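Local coordinates for protein TRAP dicarboxylate transporter-DctP subunit (Desulfovibrio salexigens, PDB 4N6D) that probably captures a small organic acid in the periplasm as the solute-binding component of a TRAP-type transporter, at residues A28-S33 and G61-Q66; P149-T154 and T226-A231. One frame throughout, in Å; residues are numbered along the deposited sequence.

Contact 1: residues A28-S33 and G61-Q66; sequences ADISLS and GKVQVQ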
# COMPACT_ATOMS: atom_id res chain seq x y z
N ALA A 28 -19.82 23.06 -14.10
CA ALA A 28 -18.86 23.39 -13.05
C ALA A 28 -18.04 24.61 -13.42
O ALA A 28 -17.84 24.90 -14.60
CB ALA A 28 -17.94 22.19 -12.81
N ASP A 29 -17.55 25.31 -12.40
CA ASP A 29 -16.66 26.45 -12.59
C ASP A 29 -15.21 26.08 -12.33
O ASP A 29 -14.31 26.84 -12.65
CB ASP A 29 -17.04 27.58 -11.64
CG ASP A 29 -18.41 28.16 -11.93
OD1 ASP A 29 -18.66 28.52 -13.10
OD2 ASP A 29 -19.22 28.25 -10.99
N ILE A 30 -14.99 24.91 -11.73
CA ILE A 30 -13.64 24.46 -11.39
C ILE A 30 -13.48 23.09 -11.99
O ILE A 30 -14.33 22.22 -11.78
CB ILE A 30 -13.46 24.37 -9.85
CG1 ILE A 30 -13.55 25.75 -9.19
CG2 ILE A 30 -12.13 23.73 -9.50
CD1 ILE A 30 -13.77 25.68 -7.69
N SER A 31 -12.41 22.89 -12.75
CA SER A 31 -12.19 21.64 -13.45
C SER A 31 -10.83 21.11 -13.04
O SER A 31 -9.83 21.82 -13.15
CB SER A 31 -12.23 21.86 -14.96
OG SER A 31 -12.12 20.62 -15.68
N LEU A 32 -10.79 19.88 -12.55
CA LEU A 32 -9.53 19.32 -12.07
C LEU A 32 -9.20 18.01 -12.80
O LEU A 32 -10.05 17.12 -12.89
CB LEU A 32 -9.63 19.03 -10.59
CG LEU A 32 -9.95 20.23 -9.70
CD1 LEU A 32 -10.28 19.79 -8.29
CD2 LEU A 32 -8.78 21.21 -9.74
N SER A 33 -7.96 17.87 -13.25
CA SER A 33 -7.49 16.61 -13.80
C SER A 33 -6.81 15.78 -12.71
O SER A 33 -6.12 16.32 -11.86
CB SER A 33 -6.50 16.86 -14.94
OG SER A 33 -5.43 17.67 -14.46
N GLY A 61 -21.86 20.25 -7.84
CA GLY A 61 -21.47 20.40 -9.23
C GLY A 61 -20.54 21.57 -9.52
O GLY A 61 -20.19 21.80 -10.67
N LYS A 62 -20.12 22.30 -8.49
CA LYS A 62 -19.20 23.41 -8.71
C LYS A 62 -17.83 22.94 -9.18
O LYS A 62 -17.13 23.66 -9.89
CB LYS A 62 -19.04 24.26 -7.46
CG LYS A 62 -20.26 25.11 -7.16
CD LYS A 62 -19.99 26.02 -5.98
CE LYS A 62 -19.66 25.22 -4.75
NZ LYS A 62 -19.47 26.08 -3.56
N VAL A 63 -17.46 21.73 -8.78
CA VAL A 63 -16.20 21.12 -9.21
C VAL A 63 -16.50 19.91 -10.08
O VAL A 63 -17.40 19.12 -9.76
CB VAL A 63 -15.38 20.61 -7.99
CG1 VAL A 63 -14.10 19.90 -8.44
CG2 VAL A 63 -15.04 21.75 -7.07
N GLN A 64 -15.77 19.79 -11.18
CA GLN A 64 -15.77 18.57 -11.97
C GLN A 64 -14.35 18.01 -11.98
O GLN A 64 -13.38 18.77 -11.94
CB GLN A 64 -16.27 18.82 -13.40
CG GLN A 64 -15.36 19.65 -14.26
CD GLN A 64 -15.94 19.88 -15.64
OE1 GLN A 64 -17.17 19.86 -15.83
NE2 GLN A 64 -15.06 20.10 -16.61
N VAL A 65 -14.24 16.69 -12.03
CA VAL A 65 -12.95 16.00 -12.06
C VAL A 65 -12.86 15.09 -13.28
O VAL A 65 -13.75 14.26 -13.53
CB VAL A 65 -12.80 15.14 -10.78
CG1 VAL A 65 -11.41 14.48 -10.74
CG2 VAL A 65 -13.01 15.98 -9.55
N GLN A 66 -11.81 15.27 -14.09
CA GLN A 66 -11.53 14.33 -15.17
C GLN A 66 -10.42 13.40 -14.72
O GLN A 66 -9.36 13.85 -14.30
CB GLN A 66 -11.02 15.04 -16.43
CG GLN A 66 -12.06 15.85 -17.14
CD GLN A 66 -12.40 17.08 -16.36
OE1 GLN A 66 -13.55 17.28 -15.97
NE2 GLN A 66 -11.40 17.93 -16.13
O HOH W 1 -19.07 21.65 -16.49
O HOH W 2 -21.27 20.82 -13.10
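S31 OG receives two amide N-H groups from the neighbouring strand, one from Q64 and one from Q66. The Q66 NE2 to S31 OG bond is 2.8 Å long and meets the hydroxyl 22° out of the Q66 amide plane; the Q64 NE2 to S31 OG bond, at 3.1 Å, lies in the plane of its own amide and is the straighter of the two (164° at the hydrogen). Two different chain shapes converge here: Q64 runs extended beyond CG, whereas Q66 folds back at chi2 (72°), which turns its amide toward the serine. On the other sheet face the contact is apolar, with L32 CD1 3.8 Å from V63 CG1 and the I30 side chain lying across V63 CG2.

Between the two faces runs a parallel backbone ladder. I30 O accepts from Q64 N (2.9 Å), L32 N donates to Q64 O, and Q66 N donates to L32 O. At the start of the ladder K62 O takes both D29 N (3.0 Å) and I30 N. A28 packs its CB against G61 O and K62 O, and its backbone N gives hydrogens to two waters, one leading to the Q64 OE1 and the other to G61 O.

The two strands and helix 43-58 between them make a beta-alpha-beta unit. V55 of that helix packs on V63, and E56 and K52 bond the backbone of V65. Strand 63-68 forms one edge of the five-stranded mixed sheet, while strand 30-35 is flanked on its other side by strand 90-94.

Contact 2: residues P149-T154 and T226-A231; sequences PSNIMT and TETNTA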
# COMPACT_ATOMS: atom_id res chain seq x y z
N PRO A 149 -1.62 -6.04 3.07
CA PRO A 149 -0.28 -6.55 3.33
C PRO A 149 0.17 -7.58 2.31
O PRO A 149 -0.64 -8.28 1.71
CB PRO A 149 -0.41 -7.20 4.72
CG PRO A 149 -1.53 -6.46 5.35
CD PRO A 149 -2.50 -6.21 4.24
N SER A 150 1.49 -7.67 2.15
CA SER A 150 2.12 -8.67 1.30
C SER A 150 2.24 -9.99 2.02
O SER A 150 2.66 -10.04 3.17
CB SER A 150 3.50 -8.18 0.93
OG SER A 150 3.38 -6.98 0.17
N ASN A 151 1.90 -11.05 1.29
CA ASN A 151 1.84 -12.41 1.80
C ASN A 151 2.46 -13.36 0.78
O ASN A 151 2.73 -12.98 -0.37
CB ASN A 151 0.39 -12.78 2.05
CG ASN A 151 -0.21 -12.03 3.22
OD1 ASN A 151 0.25 -12.17 4.35
ND2 ASN A 151 -1.26 -11.25 2.97
N ILE A 152 2.70 -14.60 1.20
CA ILE A 152 3.41 -15.56 0.37
C ILE A 152 2.42 -16.57 -0.18
O ILE A 152 1.76 -17.27 0.59
CB ILE A 152 4.50 -16.26 1.20
CG1 ILE A 152 5.51 -15.23 1.68
CG2 ILE A 152 5.21 -17.34 0.37
CD1 ILE A 152 6.57 -15.75 2.62
N MET A 153 2.31 -16.62 -1.51
CA MET A 153 1.37 -17.48 -2.19
C MET A 153 2.17 -18.46 -3.04
O MET A 153 2.96 -18.05 -3.90
CB MET A 153 0.47 -16.63 -3.08
CG MET A 153 -0.44 -15.68 -2.30
SD MET A 153 -1.10 -14.37 -3.35
CE MET A 153 0.29 -13.24 -3.32
N THR A 154 1.96 -19.75 -2.82
CA THR A 154 2.86 -20.76 -3.36
C THR A 154 2.18 -22.02 -3.89
O THR A 154 1.03 -22.32 -3.56
CB THR A 154 3.87 -21.22 -2.28
OG1 THR A 154 3.16 -21.64 -1.11
CG2 THR A 154 4.84 -20.10 -1.91
N THR A 226 0.18 -18.32 2.57
CA THR A 226 0.71 -18.14 3.93
C THR A 226 0.65 -16.67 4.33
O THR A 226 1.30 -15.82 3.71
CB THR A 226 2.14 -18.67 4.00
OG1 THR A 226 2.12 -20.07 3.68
CG2 THR A 226 2.71 -18.48 5.41
N GLU A 227 -0.15 -16.38 5.35
CA GLU A 227 -0.40 -15.01 5.76
C GLU A 227 0.69 -14.54 6.72
O GLU A 227 0.65 -14.75 7.93
CB GLU A 227 -1.78 -14.86 6.39
CG GLU A 227 -2.26 -13.40 6.43
CD GLU A 227 -3.69 -13.22 6.92
OE1 GLU A 227 -4.09 -14.00 7.82
OE2 GLU A 227 -4.40 -12.33 6.38
N THR A 228 1.70 -13.93 6.14
CA THR A 228 2.82 -13.37 6.88
C THR A 228 2.59 -11.91 7.27
O THR A 228 3.27 -11.39 8.17
CB THR A 228 4.09 -13.42 6.04
OG1 THR A 228 3.86 -12.75 4.79
CG2 THR A 228 4.53 -14.84 5.79
N ASN A 229 1.64 -11.24 6.60
CA ASN A 229 1.36 -9.82 6.87
C ASN A 229 2.64 -9.00 6.92
O ASN A 229 2.92 -8.26 7.87
CB ASN A 229 0.55 -9.65 8.16
CG ASN A 229 -0.94 -9.88 7.95
OD1 ASN A 229 -1.49 -9.47 6.92
ND2 ASN A 229 -1.59 -10.57 8.88
N THR A 230 3.41 -9.10 5.84
CA THR A 230 4.79 -8.62 5.90
C THR A 230 4.92 -7.10 5.92
O THR A 230 5.54 -6.54 6.81
CB THR A 230 5.61 -9.26 4.79
OG1 THR A 230 5.67 -10.67 5.03
CG2 THR A 230 7.01 -8.71 4.78
N ALA A 231 4.33 -6.43 4.94
CA ALA A 231 4.47 -4.99 4.82
C ALA A 231 3.37 -4.56 3.88
O ALA A 231 2.84 -5.38 3.13
CB ALA A 231 5.84 -4.62 4.22
O HOH W 3 -3.13 -10.21 5.07
O HOH W 4 1.99 -21.64 1.44
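A short antiparallel beta pairing within a four-stranded mixed sheet of this periplasmic-binding-protein fold opens into an irregular loop, and the side chain of N151 bonds the loop backbone. I152 and T226 form the hydrogen-bonded pair: T226 N reaches I152 O at 2.7 Å, and I152 N returns a bond to T226 O at 3.1 Å. Their side chains share one face, where I152 CD1 meets T228 CG2 at 3.9 Å, the two crossing at about a right angle.

Beyond this pair E227 lies opposite N151 but T230 opposite S150, so segment 226-231 takes up two extra residues, T228 and N229. With CG beside its own backbone N (chi1 -70°), N151 carries OD1 to the backbone of N229 and accepts from N229 N at 2.8 Å, the donor standing 26° out of the carbonyl plane. N229 there adopts a left-handed backbone conformation (phi 48°). Beyond N229 the backbone pairing resumes through T230 N to S150 O and S150 N to A231 O (2.8 Å). T228 OG1 and T230 OG1 are hydrogen-bonded to each other within the loop, and P149 CB rests against N229 OD1.

Strand 205-208 flanks strand 151-154 on its other side, with F207 touching I152, T228 and T230, while L175 of helix 173-181 packs on S150 and T230. The T226 hydroxyl is bonded to V158 O and, through a water, to T154 OG1. Beside N151, a second water accepts from N151 ND2 and donates to both E227 OE2 and N229 OD1, the last of these bonds being 2.6 Å long.

From the N terminus, contact 1 closes first: strand 30-35 leads into helix 43-58, and the chain comes back at 61-66, so a 27-residue connection completes the crossover at one edge of the five-stranded sheet. Strand 139-146 of that sheet then passes into 149-154, where contact 2 begins. After an excursion of 71 residues that includes the two-stranded parallel sheet and strands 205-208 and 224-226, segment 226-231 returns beside it and leads into strand 234-240, back in the five-stranded sheet. The two loops are in series, neither nested nor crossed. Contact 2 thus joins two neighbouring chain passages between the sheets, whereas contact 1 lies on the opposite side of the chain's centre, centres about 40 Å apart.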